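Local coordinates for protein S100-A5 (Homo sapiens, PDB 6WN7) that binds calcium, zinc and copper ions as a homodimer of the S100 family, with calcium and copper competing for the same sites, at residues V16-K21 and K42-L47; L32-L37 and S53-L58; S61-S66 and F72-V77. The protein carries 2 engineered substitutions. All coordinates share one frame; numbering follows the deposited sequence.

Contact 1: V16-K21 and K42-L47. Engineered in segment 42-47: S46 (natural residue Cys). With CA (calcium ion), chain I.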
ATOM      1  N   VAL B  16      -5.842   1.248   6.082  1.00 11.47           N
ATOM      2  CA  VAL B  16      -5.791   1.784   7.437  1.00 12.33           C
ATOM      3  C   VAL B  16      -6.705   1.005   8.373  1.00 11.42           C
ATOM      4  O   VAL B  16      -6.291   0.550   9.436  1.00 11.35           O
ATOM      5  CB  VAL B  16      -6.154   3.290   7.412  1.00 13.87           C
ATOM      6  CG1 VAL B  16      -6.188   3.885   8.826  1.00 11.49           C
ATOM      7  CG2 VAL B  16      -5.194   4.061   6.478  1.00 14.17           C
ATOM      8  N   THR B  17      -7.976   0.875   8.018  1.00 12.67           N
ATOM      9  CA  THR B  17      -8.908   0.216   8.914  1.00 11.48           C
ATOM     10  C   THR B  17      -8.571  -1.252   9.099  1.00 11.41           C
ATOM     11  O   THR B  17      -8.811  -1.799  10.176  1.00 13.22           O
ATOM     12  CB  THR B  17     -10.335   0.397   8.416  1.00 12.32           C
ATOM     13  OG1 THR B  17     -10.525  -0.309   7.188  1.00 14.61           O
ATOM     14  CG2 THR B  17     -10.617   1.851   8.163  1.00 12.59           C
ATOM     15  N   THR B  18      -8.004  -1.916   8.088  1.00 11.56           N
ATOM     16  CA  THR B  18      -7.603  -3.306   8.291  1.00 11.35           C
ATOM     17  C   THR B  18      -6.524  -3.402   9.364  1.00 11.27           C
ATOM     18  O   THR B  18      -6.643  -4.194  10.295  1.00 11.32           O
ATOM     19  CB  THR B  18      -7.139  -3.955   6.986  1.00 12.63           C
ATOM     20  OG1 THR B  18      -8.232  -4.066   6.059  1.00 13.11           O
ATOM     21  CG2 THR B  18      -6.580  -5.357   7.273  1.00 13.45           C
ATOM     22  N   PHE B  19      -5.463  -2.598   9.248  1.00 11.24           N
ATOM     23  CA  PHE B  19      -4.423  -2.556  10.274  1.00 11.18           C
ATOM     24  C   PHE B  19      -5.048  -2.421  11.647  1.00 11.17           C
ATOM     25  O   PHE B  19      -4.766  -3.204  12.548  1.00 11.12           O
ATOM     26  CB  PHE B  19      -3.490  -1.378   9.984  1.00 11.18           C
ATOM     27  CG  PHE B  19      -2.405  -1.193  10.987  1.00 11.12           C
ATOM     28  CD1 PHE B  19      -1.253  -1.950  10.940  1.00 11.08           C
ATOM     29  CD2 PHE B  19      -2.524  -0.257  11.981  1.00 11.99           C
ATOM     30  CE1 PHE B  19      -0.243  -1.766  11.873  1.00 11.03           C
ATOM     31  CE2 PHE B  19      -1.520  -0.087  12.912  1.00 11.08           C
ATOM     32  CZ  PHE B  19      -0.380  -0.836  12.852  1.00 11.03           C
ATOM     33  N   HIS B  20      -5.946  -1.445  11.798  1.00 12.38           N
ATOM     34  CA  HIS B  20      -6.512  -1.104  13.100  1.00 11.22           C
ATOM     35  C   HIS B  20      -7.468  -2.169  13.611  1.00 11.23           C
ATOM     36  O   HIS B  20      -7.547  -2.381  14.821  1.00 11.89           O
ATOM     37  CB  HIS B  20      -7.160   0.272  13.014  1.00 11.29           C
ATOM     38  CG  HIS B  20      -6.163   1.388  13.085  1.00 11.28           C
ATOM     39  ND1 HIS B  20      -5.694   1.899  14.276  1.00 11.58           N
ATOM     40  CD2 HIS B  20      -5.513   2.065  12.112  1.00 11.30           C
ATOM     41  CE1 HIS B  20      -4.802   2.838  14.031  1.00 11.25           C
ATOM     42  NE2 HIS B  20      -4.689   2.971  12.726  1.00 11.28           N
ATOM     43  N   LYS B  21      -8.180  -2.865  12.723  1.00 11.26           N
ATOM     44  CA  LYS B  21      -8.981  -4.006  13.156  1.00 12.69           C
ATOM     45  C   LYS B  21      -8.165  -4.954  14.031  1.00 11.20           C
ATOM     46  O   LYS B  21      -8.677  -5.495  15.013  1.00 12.69           O
ATOM     47  CB  LYS B  21      -9.555  -4.745  11.938  1.00 12.60           C
ATOM     48  CG  LYS B  21     -10.393  -5.979  12.276  1.00 16.50           C
ATOM     49  CD  LYS B  21     -10.742  -6.847  11.059  1.00 20.69           C
ATOM     50  CE  LYS B  21     -11.317  -6.038   9.908  1.00 24.52           C
ATOM     51  NZ  LYS B  21     -12.114  -6.893   8.965  1.00 29.25           N
ATOM     52  N   LYS B  42      -3.756 -14.362   8.615  1.00 11.61           N
ATOM     53  CA  LYS B  42      -4.631 -15.515   8.504  1.00 12.58           C
ATOM     54  C   LYS B  42      -5.976 -15.119   7.918  1.00 12.22           C
ATOM     55  O   LYS B  42      -6.485 -15.772   7.007  1.00 14.64           O
ATOM     56  CB  LYS B  42      -4.805 -16.159   9.878  1.00 13.25           C
ATOM     57  N   LYS B  43      -6.563 -14.040   8.412  1.00 13.62           N
ATOM     58  CA  LYS B  43      -7.932 -13.713   8.048  1.00 12.81           C
ATOM     59  C   LYS B  43      -8.030 -12.887   6.777  1.00 13.07           C
ATOM     60  O   LYS B  43      -8.984 -13.038   6.009  1.00 15.59           O
ATOM     61  CB  LYS B  43      -8.597 -12.947   9.192  1.00 14.52           C
ATOM     62  N   GLU B  44      -7.092 -11.987   6.550  1.00 13.93           N
ATOM     63  CA  GLU B  44      -7.281 -10.969   5.527  1.00 15.40           C
ATOM     64  C   GLU B  44      -6.622 -11.331   4.207  1.00 14.36           C
ATOM     65  O   GLU B  44      -6.891 -10.674   3.198  1.00 15.29           O
ATOM     66  CB  GLU B  44      -6.798  -9.601   6.033  1.00 16.77           C
ATOM     67  CG  GLU B  44      -7.408  -9.194   7.389  1.00 18.79           C
ATOM     68  CD  GLU B  44      -8.866  -8.732   7.308  1.00 17.36           C
ATOM     69  OE1 GLU B  44      -9.545  -8.753   8.352  1.00 17.92           O
ATOM     70  OE2 GLU B  44      -9.334  -8.346   6.223  1.00 18.19           O
ATOM     71  N   LEU B  45      -5.783 -12.357   4.186  0.50 14.63           N
ATOM     72  CA  LEU B  45      -5.184 -12.872   2.968  0.50 14.72           C
ATOM     73  C   LEU B  45      -5.697 -14.281   2.720  0.50 14.26           C
ATOM     74  O   LEU B  45      -6.138 -14.974   3.641  0.50 14.53           O
ATOM     75  CB  LEU B  45      -3.659 -12.854   3.065  0.50 15.21           C
ATOM     76  CG  LEU B  45      -3.066 -11.457   3.291  0.50 15.54           C
ATOM     77  CD1 LEU B  45      -1.569 -11.516   3.508  0.50 15.97           C
ATOM     78  CD2 LEU B  45      -3.376 -10.531   2.129  0.50 15.81           C
ATOM     79  N   SER B  46      -5.656 -14.690   1.454  1.00 15.71           N
ATOM     80  CA  SER B  46      -6.238 -15.962   1.029  1.00 19.12           C
ATOM     81  C   SER B  46      -5.214 -17.093   1.076  1.00 19.25           C
ATOM     82  O   SER B  46      -4.155 -17.014   0.438  1.00 18.15           O
ATOM     83  CB  SER B  46      -6.824 -15.871  -0.382  1.00 18.84           C
ATOM     84  OG  SER B  46      -7.807 -14.866  -0.505  1.00 18.58           O
ATOM     85  N   LEU B  47      -5.548 -18.153   1.814  1.00 20.46           N
ATOM     86  CA  LEU B  47      -4.772 -19.382   1.823  1.00 20.82           C
ATOM     87  C   LEU B  47      -3.292 -19.128   2.072  1.00 20.35           C
ATOM     88  O   LEU B  47      -2.895 -17.996   2.329  1.00 25.60           O
ATOM     89  CB  LEU B  47      -4.943 -20.087   0.478  1.00 20.33           C
ATOM     90  CG  LEU B  47      -6.360 -20.462   0.061  1.00 16.28           C
ATOM     91  CD1 LEU B  47      -6.336 -20.964  -1.348  1.00 13.38           C
ATOM     92  CD2 LEU B  47      -6.893 -21.499   1.002  1.00 19.51           C
TER
HETATM   93 CA    CA I 103      -9.085  -8.628   3.914  1.00 87.89          CA
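T18 and E44 bring helix 7-23 and the C-terminal end of helix 34-44 together, their CA atoms 8.2 Å apart, and the chain leaves helical geometry at L45. The two side chains run antiparallel past one another, CG2 of T18 lying 3.9 Å from CG of E44. With OG1 of T18 beside the backbone N (chi1 -66°), CG2 is anti to that N and is the branch that meets E44, while OG1 bonds to the carbonyl of T14. Threonine suits this place because one branch packs and the other is satisfied locally. One turn further on, K21 reaches over with its long chain, bent at chi3, and its ammonium NZ meets OE1 of E44 at 3.2 Å, a salt bridge whose hydrogen bond is weak. The methylenes CD and CE of K21 also rest near OE1 of E44, the nearer, CD, at 3.5 Å. The bend of E44 at chi2 (-75°) brings its carboxylate round between K21 and a calcium ion, where each oxygen can take a different partner. OE2 of E44 binds this calcium at 2.3 Å, an ion separate from those of the two EF-hand sites, while OE1 also takes a hydrogen bond from the hydroxyl of Y22. On the far side of helix 7-23, H20 stacks on F90 of the second subunit. The contact joins the two helices of the first EF-hand, and its ammonium and calcium would probably keep the buried carboxylate of E44 ionised, with the Y22 hydroxyl as a further donor.

Contact 2: L32-L37 and S53-L58. With CA (calcium ion), chain K.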
ATOM      1  N   LEU B  32       0.882  -3.724  15.879  1.00 10.89           N
ATOM      2  CA  LEU B  32       0.559  -5.139  15.816  1.00 10.89           C
ATOM      3  C   LEU B  32       1.599  -5.945  16.581  1.00 10.85           C
ATOM      4  O   LEU B  32       2.784  -5.898  16.267  1.00 13.11           O
ATOM      5  CB  LEU B  32       0.584  -5.623  14.369  1.00 10.95           C
ATOM      6  CG  LEU B  32      -0.406  -5.042  13.382  1.00 10.95           C
ATOM      7  CD1 LEU B  32       0.111  -5.222  12.010  1.00 12.15           C
ATOM      8  CD2 LEU B  32      -1.721  -5.722  13.510  1.00 10.98           C
ATOM      9  N   SER B  33       1.151  -6.709  17.554  1.00 11.35           N
ATOM     10  CA  SER B  33       2.002  -7.714  18.145  1.00 11.65           C
ATOM     11  C   SER B  33       2.232  -8.845  17.132  1.00 13.75           C
ATOM     12  O   SER B  33       1.657  -8.871  16.042  1.00 13.77           O
ATOM     13  CB  SER B  33       1.346  -8.235  19.420  1.00 13.64           C
ATOM     14  OG  SER B  33       0.116  -8.896  19.147  1.00 13.30           O
ATOM     15  N   ARG B  34       3.100  -9.787  17.494  1.00 13.58           N
ATOM     16  CA  ARG B  34       3.255 -10.960  16.661  1.00 10.85           C
ATOM     17  C   ARG B  34       1.936 -11.715  16.544  1.00 10.88           C
ATOM     18  O   ARG B  34       1.578 -12.166  15.458  1.00 12.16           O
ATOM     19  CB  ARG B  34       4.360 -11.852  17.204  1.00 14.49           C
ATOM     20  CG  ARG B  34       4.810 -12.932  16.201  1.00 19.02           C
ATOM     21  CD  ARG B  34       5.774 -13.939  16.839  1.00 21.63           C
ATOM     22  NE  ARG B  34       5.914 -15.176  16.070  1.00 20.53           N
ATOM     23  CZ  ARG B  34       5.059 -16.197  16.112  1.00 18.16           C
ATOM     24  NH1 ARG B  34       5.279 -17.276  15.376  1.00 18.09           N
ATOM     25  NH2 ARG B  34       3.980 -16.144  16.884  1.00 19.59           N
ATOM     26  N   LYS B  35       1.184 -11.840  17.643  1.00 10.89           N
ATOM     27  CA  LYS B  35      -0.142 -12.459  17.569  1.00 10.93           C
ATOM     28  C   LYS B  35      -1.054 -11.716  16.599  1.00 11.60           C
ATOM     29  O   LYS B  35      -1.751 -12.316  15.778  1.00 12.28           O
ATOM     30  CB  LYS B  35      -0.806 -12.424  18.944  1.00 13.35           C
ATOM     31  N   GLU B  36      -1.084 -10.397  16.678  1.00 11.60           N
ATOM     32  CA  GLU B  36      -2.007  -9.638  15.859  1.00 10.95           C
ATOM     33  C   GLU B  36      -1.618  -9.697  14.389  1.00 11.75           C
ATOM     34  O   GLU B  36      -2.489  -9.750  13.516  1.00 12.32           O
ATOM     35  CB  GLU B  36      -2.064  -8.215  16.403  1.00 12.12           C
ATOM     36  CG  GLU B  36      -2.641  -8.104  17.833  1.00 10.94           C
ATOM     37  CD  GLU B  36      -2.472  -6.693  18.425  1.00 10.92           C
ATOM     38  OE1 GLU B  36      -1.570  -5.989  17.985  1.00 11.69           O
ATOM     39  OE2 GLU B  36      -3.205  -6.286  19.328  1.00 11.09           O
ATOM     40  N   LEU B  37      -0.320  -9.709  14.097  1.00 12.51           N
ATOM     41  CA  LEU B  37       0.129  -9.807  12.713  1.00 11.95           C
ATOM     42  C   LEU B  37      -0.246 -11.154  12.110  1.00 12.18           C
ATOM     43  O   LEU B  37      -0.726 -11.231  10.973  1.00 11.02           O
ATOM     44  CB  LEU B  37       1.636  -9.603  12.676  1.00 12.43           C
ATOM     45  CG  LEU B  37       2.199  -9.672  11.264  1.00 13.10           C
ATOM     46  CD1 LEU B  37       1.784  -8.445  10.463  1.00 14.30           C
ATOM     47  CD2 LEU B  37       3.685  -9.828  11.298  1.00 13.36           C
ATOM     48  N   SER B  53       7.726 -20.469  11.888  1.00 19.61           N
ATOM     49  CA  SER B  53       9.031 -20.055  11.366  1.00 21.05           C
ATOM     50  C   SER B  53       8.922 -18.866  10.407  1.00 17.79           C
ATOM     51  O   SER B  53       9.777 -17.970  10.401  1.00 18.86           O
ATOM     52  CB  SER B  53       9.638 -21.275  10.644  1.00 23.23           C
ATOM     53  OG  SER B  53       9.396 -21.268   9.233  1.00 27.47           O
ATOM     54  N   SER B  54       7.851 -18.804   9.614  1.00 19.48           N
ATOM     55  CA  SER B  54       7.665 -17.760   8.617  1.00 21.05           C
ATOM     56  C   SER B  54       7.198 -16.458   9.234  1.00 18.10           C
ATOM     57  O   SER B  54       7.580 -15.384   8.765  1.00 19.90           O
ATOM     58  CB  SER B  54       6.620 -18.211   7.607  1.00 24.77           C
ATOM     59  OG  SER B  54       7.083 -19.337   6.898  1.00 29.00           O
ATOM     60  N   ILE B  55       6.332 -16.558  10.243  1.00 17.80           N
ATOM     61  CA  ILE B  55       5.901 -15.400  11.013  1.00 17.84           C
ATOM     62  C   ILE B  55       7.078 -14.783  11.758  1.00 15.64           C
ATOM     63  O   ILE B  55       7.210 -13.554  11.844  1.00 14.61           O
ATOM     64  CB  ILE B  55       4.783 -15.815  11.990  1.00 18.04           C
ATOM     65  CG1 ILE B  55       3.565 -16.340  11.243  1.00 16.19           C
ATOM     66  CG2 ILE B  55       4.421 -14.632  12.922  1.00 20.24           C
ATOM     67  CD1 ILE B  55       2.673 -15.258  10.754  1.00 18.47           C
ATOM     68  N   ASP B  56       7.924 -15.632  12.351  1.00 16.48           N
ATOM     69  CA  ASP B  56       9.128 -15.148  13.016  1.00 16.62           C
ATOM     70  C   ASP B  56       9.958 -14.300  12.065  1.00 15.93           C
ATOM     71  O   ASP B  56      10.394 -13.203  12.404  1.00 16.16           O
ATOM     72  CB  ASP B  56       9.997 -16.324  13.478  1.00 19.61           C
ATOM     73  CG  ASP B  56       9.302 -17.247  14.447  1.00 24.74           C
ATOM     74  OD1 ASP B  56       8.148 -16.987  14.826  1.00 27.51           O
ATOM     75  OD2 ASP B  56       9.929 -18.251  14.831  1.00 26.86           O
ATOM     76  N   ASP B  57      10.222 -14.827  10.879  1.00 14.68           N
ATOM     77  CA  ASP B  57      11.153 -14.172   9.984  1.00 15.65           C
ATOM     78  C   ASP B  57      10.575 -12.859   9.482  1.00 14.59           C
ATOM     79  O   ASP B  57      11.291 -11.863   9.382  1.00 15.49           O
ATOM     80  CB  ASP B  57      11.485 -15.116   8.820  1.00 19.76           C
ATOM     81  CG  ASP B  57      12.130 -16.460   9.274  1.00 19.67           C
ATOM     82  OD1 ASP B  57      12.186 -16.776  10.472  1.00 21.12           O
ATOM     83  OD2 ASP B  57      12.590 -17.211   8.407  1.00 19.97           O
ATOM     84  N   LEU B  58       9.280 -12.843   9.157  1.00 15.71           N
ATOM     85  CA  LEU B  58       8.639 -11.618   8.686  1.00 14.40           C
ATOM     86  C   LEU B  58       8.530 -10.588   9.810  1.00 14.19           C
ATOM     87  O   LEU B  58       8.782  -9.401   9.597  1.00 19.10           O
ATOM     88  CB  LEU B  58       7.265 -11.955   8.129  1.00 16.67           C
ATOM     89  CG  LEU B  58       6.415 -10.779   7.649  1.00 15.04           C
ATOM     90  CD1 LEU B  58       6.979 -10.283   6.346  1.00 15.32           C
ATOM     91  CD2 LEU B  58       4.974 -11.189   7.503  1.00 13.52           C
TER
HETATM   92 CA    CA K 101      -1.762  -4.129  19.433  1.00 12.02          CA
HETATM   93  O   HOH W   1       0.334  -4.711  20.278  1.00 15.99           O
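R34 carries its CG anti to the backbone N (chi1 -166°) and runs extended out to NE, which takes its guanidinium across to helix 52-62; there D56 has its CG beside its own backbone N, which brings OD1 back to the guanidinium although its CB points away. R34 grips that single oxygen side-on with two nitrogens: NH1 lies 2.9 Å and NE 3.1 Å from OD1 of D56. Both bonds are bent, the angle at the NH1 hydrogen being 141°, because one acceptor must serve two N-H groups, and the guanidinium and carboxylate planes stand 56° apart. Over one face of the guanidinium sits the methyl CG2 of I55, 3.5 Å from NE of R34 and offset toward the rim; arginine suits the place by offering a flat face to a methyl and an edge to an acid. An alanine here is likely to leave D56 without its cationic mate and strip the cover from I55 CG2. Deeper in, L37 and L58 touch through their CD2 methyls at 4.2 Å, branched apolar ends fit for a buried seam. S33 and E36 form a capping box, S33 OG accepting from E36 N and S33 N donating to E36 OE1. Both E36 oxygens hold calcium, with the backbone carbonyls of S23, E26, S28 and T31 and a water completing the site, as in an S100-type pseudo EF-hand. The start of helix 34-44 packs across helix 52-62, with F78 of helix 72-93 against L58 and F19 of helix 7-23 against L32.

Contact 3: S61-S66 and F72-V77. With CA (calcium ion), chain L.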
ATOM      1  N   SER B  61      11.954  -9.108  10.143  1.00 17.62           N
ATOM      2  CA  SER B  61      12.310  -8.248   9.017  1.00 18.77           C
ATOM      3  C   SER B  61      11.586  -6.898   9.065  1.00 17.41           C
ATOM      4  O   SER B  61      12.132  -5.887   8.610  1.00 19.67           O
ATOM      5  CB  SER B  61      12.016  -8.964   7.705  1.00 17.97           C
ATOM      6  OG  SER B  61      10.881  -9.765   7.843  1.00 22.87           O
ATOM      7  N   LEU B  62      10.375  -6.860   9.620  1.00 14.75           N
ATOM      8  CA  LEU B  62       9.557  -5.659   9.634  1.00 13.03           C
ATOM      9  C   LEU B  62       9.838  -4.787  10.833  1.00 12.80           C
ATOM     10  O   LEU B  62       9.665  -3.570  10.752  1.00 14.78           O
ATOM     11  CB  LEU B  62       8.073  -6.035   9.691  1.00 12.94           C
ATOM     12  CG  LEU B  62       7.493  -6.838   8.529  1.00 13.77           C
ATOM     13  CD1 LEU B  62       6.129  -7.372   8.888  1.00 15.73           C
ATOM     14  CD2 LEU B  62       7.426  -5.987   7.267  1.00 15.42           C
ATOM     15  N   ASP B  63      10.293  -5.382  11.930  1.00 12.22           N
ATOM     16  CA  ASP B  63      10.401  -4.695  13.216  1.00 12.29           C
ATOM     17  C   ASP B  63      11.755  -3.995  13.329  1.00 16.33           C
ATOM     18  O   ASP B  63      12.639  -4.381  14.099  1.00 20.39           O
ATOM     19  CB  ASP B  63      10.172  -5.671  14.358  1.00 11.32           C
ATOM     20  CG  ASP B  63      10.082  -4.988  15.693  1.00 14.17           C
ATOM     21  OD1 ASP B  63       9.914  -3.763  15.706  1.00 16.27           O
ATOM     22  OD2 ASP B  63      10.179  -5.666  16.739  1.00 17.21           O
ATOM     23  N   LYS B  64      11.867  -2.891  12.585  1.00 17.31           N
ATOM     24  CA  LYS B  64      13.138  -2.190  12.435  1.00 15.84           C
ATOM     25  C   LYS B  64      13.644  -1.544  13.723  1.00 17.20           C
ATOM     26  O   LYS B  64      14.827  -1.187  13.785  1.00 20.24           O
ATOM     27  CB  LYS B  64      13.000  -1.121  11.349  1.00 15.97           C
ATOM     28  CG  LYS B  64      12.821  -1.659   9.974  1.00 15.41           C
ATOM     29  CD  LYS B  64      14.068  -1.527   9.199  1.00 15.97           C
ATOM     30  CE  LYS B  64      14.305  -2.801   8.419  1.00 17.59           C
ATOM     31  NZ  LYS B  64      15.567  -2.763   7.633  1.00 18.71           N
ATOM     32  N   ASN B  65      12.804  -1.379  14.742  1.00 15.93           N
ATOM     33  CA  ASN B  65      13.237  -0.824  16.020  1.00 14.24           C
ATOM     34  C   ASN B  65      13.254  -1.850  17.150  1.00 13.53           C
ATOM     35  O   ASN B  65      13.435  -1.466  18.316  1.00 17.01           O
ATOM     36  CB  ASN B  65      12.369   0.368  16.406  1.00 12.35           C
ATOM     37  CG  ASN B  65      10.965  -0.028  16.716  1.00 13.14           C
ATOM     38  OD1 ASN B  65      10.469  -1.008  16.199  1.00 14.91           O
ATOM     39  ND2 ASN B  65      10.320   0.722  17.587  1.00 15.32           N
ATOM     40  N   SER B  66      13.025  -3.131  16.833  1.00 15.22           N
ATOM     41  CA  SER B  66      13.141  -4.254  17.773  1.00 13.26           C
ATOM     42  C   SER B  66      12.303  -4.062  19.037  1.00 15.21           C
ATOM     43  O   SER B  66      12.708  -4.423  20.148  1.00 15.78           O
ATOM     44  CB  SER B  66      14.608  -4.553  18.081  1.00 15.02           C
ATOM     45  OG  SER B  66      15.265  -5.094  16.935  1.00 17.29           O
ATOM     46  N   PHE B  72       2.440   1.220  11.896  1.00 11.05           N
ATOM     47  CA  PHE B  72       1.896   1.343  10.553  1.00 11.10           C
ATOM     48  C   PHE B  72       2.996   1.525   9.512  1.00 11.11           C
ATOM     49  O   PHE B  72       2.864   1.060   8.383  1.00 12.11           O
ATOM     50  CB  PHE B  72       0.882   2.475  10.481  1.00 11.16           C
ATOM     51  CG  PHE B  72       0.180   2.550   9.163  1.00 11.22           C
ATOM     52  CD1 PHE B  72      -0.862   1.702   8.880  1.00 12.62           C
ATOM     53  CD2 PHE B  72       0.570   3.453   8.200  1.00 11.58           C
ATOM     54  CE1 PHE B  72      -1.491   1.759   7.671  1.00 12.45           C
ATOM     55  CE2 PHE B  72      -0.062   3.507   6.993  1.00 11.78           C
ATOM     56  CZ  PHE B  72      -1.088   2.653   6.727  1.00 11.33           C
ATOM     57  N   LYS B  73       4.088   2.187   9.861  1.00 11.60           N
ATOM     58  CA  LYS B  73       5.150   2.391   8.881  1.00 12.58           C
ATOM     59  C   LYS B  73       5.843   1.084   8.528  1.00 12.04           C
ATOM     60  O   LYS B  73       6.097   0.799   7.356  1.00 13.40           O
ATOM     61  CB  LYS B  73       6.167   3.375   9.424  1.00 13.74           C
ATOM     62  CG  LYS B  73       7.423   3.456   8.611  1.00 17.67           C
ATOM     63  CD  LYS B  73       8.215   4.679   8.989  1.00 21.12           C
ATOM     64  CE  LYS B  73       9.562   4.645   8.328  1.00 28.51           C
ATOM     65  NZ  LYS B  73      10.493   5.663   8.889  1.00 35.07           N
ATOM     66  N   GLU B  74       6.178   0.284   9.537  1.00 14.01           N
ATOM     67  CA  GLU B  74       6.719  -1.053   9.298  1.00 12.75           C
ATOM     68  C   GLU B  74       5.732  -1.934   8.545  1.00 12.57           C
ATOM     69  O   GLU B  74       6.122  -2.682   7.642  1.00 13.08           O
ATOM     70  CB  GLU B  74       7.039  -1.692  10.648  1.00 14.58           C
ATOM     71  CG  GLU B  74       8.141  -0.961  11.397  1.00 16.71           C
ATOM     72  CD  GLU B  74       8.299  -1.364  12.860  1.00 14.04           C
ATOM     73  OE1 GLU B  74       7.314  -1.742  13.510  1.00 12.87           O
ATOM     74  OE2 GLU B  74       9.442  -1.279  13.363  1.00 15.17           O
ATOM     75  N   TYR B  75       4.444  -1.872   8.912  0.60 12.41           N
ATOM     76  CA  TYR B  75       3.404  -2.646   8.225  0.60 12.07           C
ATOM     77  C   TYR B  75       3.237  -2.205   6.783  0.60 11.09           C
ATOM     78  O   TYR B  75       2.826  -2.994   5.934  0.60 12.53           O
ATOM     79  CB  TYR B  75       2.083  -2.510   9.001  0.60 11.68           C
ATOM     80  CG  TYR B  75       0.769  -2.703   8.247  0.60 11.86           C
ATOM     81  CD1 TYR B  75       0.110  -3.930   8.255  0.60 11.80           C
ATOM     82  CD2 TYR B  75       0.154  -1.645   7.588  0.60 11.14           C
ATOM     83  CE1 TYR B  75      -1.106  -4.113   7.591  0.60 12.04           C
ATOM     84  CE2 TYR B  75      -1.063  -1.812   6.922  0.60 13.05           C
ATOM     85  CZ  TYR B  75      -1.702  -3.050   6.930  0.60 13.79           C
ATOM     86  OH  TYR B  75      -2.932  -3.227   6.282  0.60 13.39           O
ATOM     87  N   SER B  76       3.539  -0.953   6.485  1.00 12.04           N
ATOM     88  CA  SER B  76       3.427  -0.488   5.116  1.00 12.59           C
ATOM     89  C   SER B  76       4.424  -1.159   4.189  1.00 11.19           C
ATOM     90  O   SER B  76       4.199  -1.185   2.973  1.00 11.42           O
ATOM     91  CB  SER B  76       3.653   1.006   5.148  1.00 14.42           C
ATOM     92  OG  SER B  76       2.706   1.606   5.999  1.00 17.49           O
ATOM     93  N   VAL B  77       5.524  -1.684   4.736  1.00 13.40           N
ATOM     94  CA  VAL B  77       6.498  -2.408   3.929  1.00 11.15           C
ATOM     95  C   VAL B  77       5.929  -3.749   3.492  1.00 12.14           C
ATOM     96  O   VAL B  77       6.232  -4.236   2.398  1.00 12.62           O
ATOM     97  CB  VAL B  77       7.807  -2.588   4.710  1.00 13.60           C
ATOM     98  CG1 VAL B  77       8.765  -3.447   3.929  1.00 13.58           C
ATOM     99  CG2 VAL B  77       8.430  -1.260   5.010  1.00 13.99           C
TER
HETATM  100 CA    CA L 102       8.496  -1.989  15.651  1.00 16.39          CA
HETATM  101  O   HOH W   2       9.489  -2.395   8.222  1.00 13.82           O
HETATM  102  O   HOH W   3       7.380  -0.127  16.415  1.00 21.10           O
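L62, at the end of helix 52-62, comes closest to helix 72-93, its CA 5.4 Å from that of E74. Its methyl CD2 approaches the backbone O of E74 at 3.6 Å and also packs on V77, a leucine and a valine together making an apolar patch beside the metal loop. The carbonyl of L62 lies along the aliphatic part of E74, and a water donates to L62 O and, weakly, to E74 O, bridging the two backbones. At D63 the chain leaves the helix and enters a type I turn that ends at S66. D63 binds calcium through OD1 at 2.3 Å, while its other oxygen, OD2, accepts from the backbone N of Q68; an aspartate can thus serve the metal and hold the loop at once. K64 brings its backbone N near the carboxylate of E74, and its side chain leads outward. N65 puts its amide between its backbone N and carbonyl carbon (chi1 67°), which turns OD1 inward to the ion, 2.3 Å away; a water on the calcium lies near its ND2 as a weak partner. Facing these, E74 extends beyond CG and binds through both oxygens, OE1 at 2.5 Å and OE2 at 2.6 Å from the calcium. OD1 of N65 and OE2 of E74 come within 3.0 Å of each other, a crowding of acceptors that the shared cation makes tolerable. With D67 and the carbonyl of E69 supplying the remaining ligands, this is the helix-loop-helix calcium site of a canonical EF-hand, closed by a bidentate glutamate from the second helix.

Overall arrangement
Contact 1 and contact 3 each join the helices of one EF-hand, the first (helices 7-23 and 34-44) and the second (helices 52-62 and 72-93), while contact 2 ties the two hands together through helices 34-44 and 52-62. Along the chain, contacts 1 and 2 cross, since their segments alternate, and contact 3 follows both. Their centres lie about 13 Å (1 and 2), 11 Å (2 and 3) and 16 Å (1 and 3) apart, with contacts 1 and 3 on opposite sides of the chain's centre. F19, L32 and Y75 meet in the shared interior, consistent with the two calcium loops sharing one core, and contacts 1 and 3 also reach the second subunit of the homodimer.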